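Local coordinates for N5-Carboxyaminoimidazole ribonucleotide synthetase (Staphylococcus aureus subsp. aureus, PDB 3ORQ), which catalyses the ATP-dependent conversion of 5-aminoimidazole ribonucleotide and bicarbonate to N5-carboxyaminoimidazole ribonucleotide in purine biosynthesis, at residues I15-G20 / V76-F81; F11-G16 / M34-V39. One frame throughout, in Å; residues are numbered along the deposited sequence.

Interactions 1 and 2 lie on the two edges of one strand, 14-18, in the parallel sheet of the preATP-grasp domain. Strand 76-79 pairs with one edge in interaction 1, and strand 37-42 pairs with the other in interaction 2. The contacts share I15 and G16, and their centres are about 12 Å apart. They also meet directly: I17 N lies 2.9 Å from V39 O, a probable hydrogen bond. Interaction 1 runs toward the active site. The side chain of F81 is about 6 Å from the bound pyrophosphate and about 9 Å from ADP. Interaction 2 lies at the start of the strands, away from the annotated sites.

Interaction 1: residues I15-G20 / V76-F81; sequences IGIIGG and VITYEF
Strands 15-18 and 76-79 run parallel, with I15 beside V76 and I18 beside Y79. Four backbone hydrogen bonds join the segments. G16 N donates to V76 O at 2.8 Å, nearly straight at 176°. T78 N returns to G16 O, also at 2.8 Å. I18 N then donates to T78 O, and E80 N to I18 O at 2.9 Å. The last bond carries the pairing past the end of strand 76-79.

Apolar contacts occur on both faces. On the face of I15 and I17, I15 CG1 meets V76 CG1 at 3.7 Å, the two side chains side by side. I17 CG1 lies alongside T78 CG2. The T78 methyl sits between its own backbone N and carbonyl carbon, which leaves OG1 anti to N (chi1 -177°); OG1 bonds to Q100 and H294. On the other face, the I18 and I77 side chains cross at an angle, CD1 of I18 coming 3.9 Å from CG2 of I77.

Beyond the strands, the bent E80 side chain brings its carboxylate close to the G19 and G20 backbone without a hydrogen bond to it. OE2 makes a weak hydrogen bond to G21 N, and OE1 weak ones to L23 N and G24 N, at and just before the start of helix 22-33. This glycine-rich turn resembles the Rossmann-type GxGxxG pattern.

Helix 22-33 covers I15 and I17 through A31, M27 and A28. Helix 64-73 packs on I18, and helix 103-109 on Y79. Strand 37-42 borders strand 14-18 on its other edge.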
ATOM      1  N   ILE A  15      -0.456 -10.508 -14.447  1.00  3.68           N
ATOM      2  CA  ILE A  15      -1.742  -9.884 -14.580  1.00  4.18           C
ATOM      3  C   ILE A  15      -1.657  -8.785 -15.598  1.00  4.76           C
ATOM      4  O   ILE A  15      -0.794  -7.919 -15.515  1.00  8.00           O
ATOM      5  CB  ILE A  15      -2.212  -9.311 -13.211  1.00  5.89           C
ATOM      6  CG1 ILE A  15      -2.335 -10.447 -12.164  1.00  4.81           C
ATOM      7  CG2 ILE A  15      -3.527  -8.544 -13.365  1.00  5.34           C
ATOM      8  CD1 ILE A  15      -2.807  -9.964 -10.734  1.00  2.00           C
ATOM      9  N   GLY A  16      -2.548  -8.817 -16.577  1.00  4.50           N
ATOM     10  CA  GLY A  16      -2.643  -7.774 -17.587  1.00  3.30           C
ATOM     11  C   GLY A  16      -3.697  -6.748 -17.215  1.00  4.39           C
ATOM     12  O   GLY A  16      -4.769  -7.113 -16.724  1.00  6.23           O
ATOM     13  N   ILE A  17      -3.375  -5.459 -17.412  1.00  3.03           N
ATOM     14  CA  ILE A  17      -4.302  -4.367 -17.110  1.00  3.85           C
ATOM     15  C   ILE A  17      -4.491  -3.494 -18.324  1.00  4.99           C
ATOM     16  O   ILE A  17      -3.551  -2.884 -18.838  1.00  4.40           O
ATOM     17  CB  ILE A  17      -3.824  -3.445 -15.943  1.00  3.78           C
ATOM     18  CG1 ILE A  17      -3.650  -4.224 -14.628  1.00  3.34           C
ATOM     19  CG2 ILE A  17      -4.850  -2.352 -15.680  1.00  2.54           C
ATOM     20  CD1 ILE A  17      -3.101  -3.287 -13.480  1.00  2.71           C
ATOM     21  N   ILE A  18      -5.729  -3.391 -18.769  1.00  6.07           N
ATOM     22  CA  ILE A  18      -6.032  -2.475 -19.849  1.00  7.29           C
ATOM     23  C   ILE A  18      -6.399  -1.130 -19.235  1.00  6.58           C
ATOM     24  O   ILE A  18      -7.461  -1.008 -18.581  1.00  5.21           O
ATOM     25  CB  ILE A  18      -7.198  -3.017 -20.678  1.00  8.05           C
ATOM     26  CG1 ILE A  18      -6.874  -4.449 -21.132  1.00  6.76           C
ATOM     27  CG2 ILE A  18      -7.472  -2.068 -21.862  1.00 10.15           C
ATOM     28  CD1 ILE A  18      -8.074  -5.185 -21.814  1.00  9.54           C
ATOM     29  N   GLY A  19      -5.540  -0.127 -19.442  1.00  5.94           N
ATOM     30  CA  GLY A  19      -5.741   1.204 -18.834  1.00  5.03           C
ATOM     31  C   GLY A  19      -4.696   1.470 -17.745  1.00  5.46           C
ATOM     32  O   GLY A  19      -4.543   0.670 -16.812  1.00  7.55           O
ATOM     33  N   GLY A  20      -3.979   2.579 -17.850  1.00  2.00           N
ATOM     34  CA  GLY A  20      -2.906   2.889 -16.935  1.00  2.00           C
ATOM     35  C   GLY A  20      -3.127   4.145 -16.142  1.00  2.00           C
ATOM     36  O   GLY A  20      -2.179   4.819 -15.756  1.00  2.12           O
ATOM     37  N   VAL A  76      -3.945 -13.698 -16.613  1.00  4.86           N
ATOM     38  CA  VAL A  76      -5.296 -13.147 -16.424  1.00  4.84           C
ATOM     39  C   VAL A  76      -5.305 -11.728 -16.929  1.00  4.28           C
ATOM     40  O   VAL A  76      -4.307 -11.039 -16.823  1.00  4.50           O
ATOM     41  CB  VAL A  76      -5.771 -13.215 -14.927  1.00  3.29           C
ATOM     42  CG1 VAL A  76      -4.932 -12.334 -14.043  1.00  2.00           C
ATOM     43  CG2 VAL A  76      -7.201 -12.803 -14.810  1.00  2.00           C
ATOM     44  N   ILE A  77      -6.421 -11.275 -17.483  1.00  5.55           N
ATOM     45  CA  ILE A  77      -6.512  -9.868 -17.934  1.00  4.73           C
ATOM     46  C   ILE A  77      -7.697  -9.191 -17.267  1.00  3.26           C
ATOM     47  O   ILE A  77      -8.786  -9.762 -17.200  1.00  4.86           O
ATOM     48  CB  ILE A  77      -6.615  -9.740 -19.462  1.00  5.67           C
ATOM     49  CG1 ILE A  77      -5.342 -10.220 -20.151  1.00  9.60           C
ATOM     50  CG2 ILE A  77      -6.878  -8.326 -19.887  1.00  7.12           C
ATOM     51  CD1 ILE A  77      -5.577 -10.478 -21.593  1.00 15.17           C
ATOM     52  N   THR A  78      -7.454  -8.005 -16.719  1.00  2.00           N
ATOM     53  CA  THR A  78      -8.523  -7.180 -16.132  1.00  2.30           C
ATOM     54  C   THR A  78      -8.443  -5.799 -16.766  1.00  5.08           C
ATOM     55  O   THR A  78      -7.569  -5.532 -17.588  1.00  6.59           O
ATOM     56  CB  THR A  78      -8.415  -7.073 -14.591  1.00  4.13           C
ATOM     57  OG1 THR A  78      -9.527  -6.321 -14.066  1.00  4.70           O
ATOM     58  CG2 THR A  78      -7.073  -6.425 -14.156  1.00  2.00           C
ATOM     59  N   TYR A  79      -9.375  -4.927 -16.428  1.00  5.66           N
ATOM     60  CA  TYR A  79      -9.412  -3.638 -17.083  1.00  5.80           C
ATOM     61  C   TYR A  79      -9.691  -2.635 -16.028  1.00  7.37           C
ATOM     62  O   TYR A  79     -10.330  -2.944 -15.010  1.00  6.70           O
ATOM     63  CB  TYR A  79     -10.493  -3.560 -18.188  1.00  6.03           C
ATOM     64  CG  TYR A  79     -11.800  -4.194 -17.821  1.00  4.39           C
ATOM     65  CD1 TYR A  79     -12.729  -3.524 -17.029  1.00  3.23           C
ATOM     66  CD2 TYR A  79     -12.122  -5.470 -18.265  1.00  8.79           C
ATOM     67  CE1 TYR A  79     -13.943  -4.149 -16.647  1.00  3.68           C
ATOM     68  CE2 TYR A  79     -13.374  -6.082 -17.918  1.00  7.85           C
ATOM     69  CZ  TYR A  79     -14.244  -5.412 -17.114  1.00  2.82           C
ATOM     70  OH  TYR A  79     -15.417  -5.994 -16.788  1.00  9.63           O
ATOM     71  N   GLU A  80      -9.253  -1.420 -16.310  1.00  9.12           N
ATOM     72  CA  GLU A  80      -9.231  -0.338 -15.364  1.00 17.01           C
ATOM     73  C   GLU A  80     -10.314   0.689 -15.720  1.00 22.32           C
ATOM     74  O   GLU A  80     -10.731   1.471 -14.879  1.00 28.18           O
ATOM     75  CB  GLU A  80      -7.823   0.308 -15.403  1.00 15.88           C
ATOM     76  CG  GLU A  80      -7.651   1.499 -14.544  1.00 19.69           C
ATOM     77  CD  GLU A  80      -7.189   2.755 -15.261  1.00 17.84           C
ATOM     78  OE1 GLU A  80      -6.985   3.759 -14.572  1.00 18.65           O
ATOM     79  OE2 GLU A  80      -7.065   2.769 -16.485  1.00 19.84           O
ATOM     80  N   PHE A  81     -10.781   0.704 -16.953  1.00 24.76           N
ATOM     81  CA  PHE A  81     -11.798   1.681 -17.322  1.00 30.43           C
ATOM     82  C   PHE A  81     -12.695   1.109 -18.441  1.00 31.39           C
ATOM     83  O   PHE A  81     -12.255   0.299 -19.240  1.00 30.49           O
ATOM     84  CB  PHE A  81     -11.115   3.004 -17.747  1.00 34.12           C
ATOM     85  CG  PHE A  81     -11.851   4.285 -17.310  1.00 41.33           C
ATOM     86  CD1 PHE A  81     -11.672   4.815 -16.022  1.00 44.63           C
ATOM     87  CD2 PHE A  81     -12.663   4.997 -18.218  1.00 45.23           C
ATOM     88  CE1 PHE A  81     -12.324   6.009 -15.632  1.00 46.97           C
ATOM     89  CE2 PHE A  81     -13.317   6.203 -17.837  1.00 46.74           C
ATOM     90  CZ  PHE A  81     -13.147   6.704 -16.547  1.00 47.17           C
TER

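Interaction 2: residues F11-G16 / M34-V39; sequences FGATIG and MGYKVV
Y36 turns its CG anti to its own carbonyl carbon (chi1 -66°), which helps place one ring face against F11 CA. F11 CA sits over that face, 4.2 Å from the centroid and 24° off the normal, a CH-pi contact. I15 has an extended outer chain, which carries CD1 to 3.7 Å from Y36 CB. A13 O lies at the ring edge, near its plane, and A13 CB touches CD1 of the same ring.

Parallel pairing follows. K37 N donates to A13 O at 3.0 Å, I15 N to K37 O at 2.9 Å, and V39 N to I15 O. Before the strands, G12 N bonds to G35 O at 2.7 Å with a bent angle of 145°. G35, the first residue after helix 22-33 to leave helical angles, has positive phi and forms a Schellman motif. The G12-G35 bond ties this helix exit to the loop before strand 14-18. On the sheet face that carries T14, K37 and V39, T14 CG2 meets V39 CG2 at 3.8 Å, and T14 OG1 lies against the aliphatic chain of K37.

The contact closes a beta-alpha-beta unit. Its polar bonds are backbone to backbone, while Y36 OH bonds to L9 O outside the segments. Pairing thus rests on main-chain bonds, with Y36 packing against F11 and I15.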
ATOM      1  N   PHE A  11       1.030 -16.678  -6.816  1.00  3.54           N
ATOM      2  CA  PHE A  11       1.975 -15.600  -6.953  1.00  2.22           C
ATOM      3  C   PHE A  11       2.991 -16.005  -8.008  1.00  3.01           C
ATOM      4  O   PHE A  11       3.284 -17.209  -8.169  1.00  2.00           O
ATOM      5  CB  PHE A  11       2.653 -15.251  -5.613  1.00  3.12           C
ATOM      6  CG  PHE A  11       3.500 -16.372  -5.042  1.00  2.00           C
ATOM      7  CD1 PHE A  11       4.764 -16.651  -5.563  1.00  2.00           C
ATOM      8  CD2 PHE A  11       3.026 -17.145  -3.986  1.00  2.00           C
ATOM      9  CE1 PHE A  11       5.548 -17.665  -5.018  1.00  2.00           C
ATOM     10  CE2 PHE A  11       3.818 -18.154  -3.418  1.00  2.00           C
ATOM     11  CZ  PHE A  11       5.053 -18.419  -3.924  1.00  2.00           C
ATOM     12  N   GLY A  12       3.547 -15.015  -8.715  1.00  2.28           N
ATOM     13  CA  GLY A  12       4.466 -15.327  -9.812  1.00  2.00           C
ATOM     14  C   GLY A  12       3.758 -15.274 -11.150  1.00  3.21           C
ATOM     15  O   GLY A  12       4.404 -15.098 -12.180  1.00  4.02           O
ATOM     16  N   ALA A  13       2.422 -15.385 -11.161  1.00  3.72           N
ATOM     17  CA  ALA A  13       1.703 -15.287 -12.423  1.00  4.26           C
ATOM     18  C   ALA A  13       1.643 -13.821 -12.849  1.00  5.69           C
ATOM     19  O   ALA A  13       1.952 -12.912 -12.043  1.00  4.68           O
ATOM     20  CB  ALA A  13       0.330 -15.847 -12.282  1.00  3.08           C
ATOM     21  N   THR A  14       1.254 -13.590 -14.106  1.00  4.45           N
ATOM     22  CA  THR A  14       1.204 -12.259 -14.660  1.00  4.41           C
ATOM     23  C   THR A  14      -0.216 -11.726 -14.894  1.00  4.61           C
ATOM     24  O   THR A  14      -1.048 -12.370 -15.521  1.00  5.31           O
ATOM     25  CB  THR A  14       1.962 -12.216 -15.989  1.00  5.10           C
ATOM     26  OG1 THR A  14       3.328 -12.628 -15.769  1.00  7.48           O
ATOM     27  CG2 THR A  14       1.941 -10.791 -16.531  1.00  5.07           C
ATOM     28  N   ILE A  15      -0.456 -10.508 -14.447  1.00  3.68           N
ATOM     29  CA  ILE A  15      -1.742  -9.884 -14.580  1.00  4.18           C
ATOM     30  C   ILE A  15      -1.657  -8.785 -15.598  1.00  4.76           C
ATOM     31  O   ILE A  15      -0.794  -7.919 -15.515  1.00  8.00           O
ATOM     32  CB  ILE A  15      -2.212  -9.311 -13.211  1.00  5.89           C
ATOM     33  CG1 ILE A  15      -2.335 -10.447 -12.164  1.00  4.81           C
ATOM     34  CG2 ILE A  15      -3.527  -8.544 -13.365  1.00  5.34           C
ATOM     35  CD1 ILE A  15      -2.807  -9.964 -10.734  1.00  2.00           C
ATOM     36  N   GLY A  16      -2.548  -8.817 -16.577  1.00  4.50           N
ATOM     37  CA  GLY A  16      -2.643  -7.774 -17.587  1.00  3.30           C
ATOM     38  C   GLY A  16      -3.697  -6.748 -17.215  1.00  4.39           C
ATOM     39  O   GLY A  16      -4.769  -7.113 -16.724  1.00  6.23           O
HETATM   40  N   MSE A  34       1.535  -8.461  -3.559  0.51  2.00           N
HETATM   41  CA  MSE A  34       1.164  -9.886  -3.447  0.51  2.00           C
HETATM   42  C   MSE A  34       2.045 -10.820  -4.277  0.51  2.00           C
HETATM   43  O   MSE A  34       1.859 -12.041  -4.245  0.51  2.33           O
HETATM   44  CB  MSE A  34      -0.305 -10.098  -3.855  0.51  2.00           C
HETATM   45  CG  MSE A  34      -1.293  -9.626  -2.810  0.51  2.00           C
HETATM   46 SE   MSE A  34      -3.161  -9.663  -3.409  0.51 19.14          SE
HETATM   47  CE  MSE A  34      -3.808  -8.501  -1.966  0.51  2.00           C
ATOM     48  N   GLY A  35       2.972 -10.261  -5.044  1.00  2.00           N
ATOM     49  CA  GLY A  35       3.910 -11.104  -5.810  1.00  2.00           C
ATOM     50  C   GLY A  35       3.443 -11.534  -7.206  1.00  2.33           C
ATOM     51  O   GLY A  35       3.950 -12.518  -7.733  1.00  2.03           O
ATOM     52  N   TYR A  36       2.491 -10.800  -7.788  1.00  2.00           N
ATOM     53  CA  TYR A  36       2.115 -10.952  -9.199  1.00  2.00           C
ATOM     54  C   TYR A  36       2.902  -9.949 -10.062  1.00  2.00           C
ATOM     55  O   TYR A  36       3.236  -8.843  -9.612  1.00  2.34           O
ATOM     56  CB  TYR A  36       0.602 -10.718  -9.388  1.00  2.00           C
ATOM     57  CG  TYR A  36      -0.202 -11.786  -8.695  1.00  2.00           C
ATOM     58  CD1 TYR A  36      -0.387 -13.015  -9.292  1.00  2.00           C
ATOM     59  CD2 TYR A  36      -0.723 -11.584  -7.423  1.00  2.00           C
ATOM     60  CE1 TYR A  36      -1.078 -14.021  -8.661  1.00  2.00           C
ATOM     61  CE2 TYR A  36      -1.428 -12.598  -6.768  1.00  2.00           C
ATOM     62  CZ  TYR A  36      -1.571 -13.826  -7.396  1.00  2.00           C
ATOM     63  OH  TYR A  36      -2.261 -14.854  -6.798  1.00  2.00           O
ATOM     64  N   LYS A  37       3.209 -10.339 -11.285  1.00  2.00           N
ATOM     65  CA  LYS A  37       3.837  -9.428 -12.202  1.00  3.04           C
ATOM     66  C   LYS A  37       2.744  -8.666 -12.915  1.00  4.29           C
ATOM     67  O   LYS A  37       1.605  -9.129 -12.998  1.00  2.00           O
ATOM     68  CB  LYS A  37       4.716 -10.180 -13.194  1.00  3.23           C
ATOM     69  CG  LYS A  37       5.774 -11.027 -12.513  1.00  7.19           C
ATOM     70  CD  LYS A  37       6.444 -11.899 -13.579  1.00 17.14           C
ATOM     71  CE  LYS A  37       7.517 -12.800 -12.971  1.00 21.98           C
ATOM     72  NZ  LYS A  37       8.609 -11.952 -12.482  1.00 22.47           N
ATOM     73  N   VAL A  38       3.077  -7.491 -13.432  1.00  4.77           N
ATOM     74  CA  VAL A  38       2.052  -6.651 -14.031  1.00  2.84           C
ATOM     75  C   VAL A  38       2.489  -6.180 -15.401  1.00  3.93           C
ATOM     76  O   VAL A  38       3.556  -5.585 -15.535  1.00  3.82           O
ATOM     77  CB  VAL A  38       1.797  -5.389 -13.179  1.00  2.51           C
ATOM     78  CG1 VAL A  38       0.843  -4.438 -13.925  1.00  4.11           C
ATOM     79  CG2 VAL A  38       1.214  -5.756 -11.801  1.00  2.00           C
ATOM     80  N   VAL A  39       1.639  -6.420 -16.404  1.00  4.69           N
ATOM     81  CA  VAL A  39       1.789  -5.808 -17.730  1.00  4.15           C
ATOM     82  C   VAL A  39       0.645  -4.807 -17.926  1.00  3.94           C
ATOM     83  O   VAL A  39      -0.521  -5.132 -17.716  1.00  6.59           O
ATOM     84  CB  VAL A  39       1.741  -6.878 -18.848  1.00  4.23           C
ATOM     85  CG1 VAL A  39       1.817  -6.223 -20.192  1.00  3.18           C
ATOM     86  CG2 VAL A  39       2.933  -7.813 -18.705  1.00  5.24           C
TER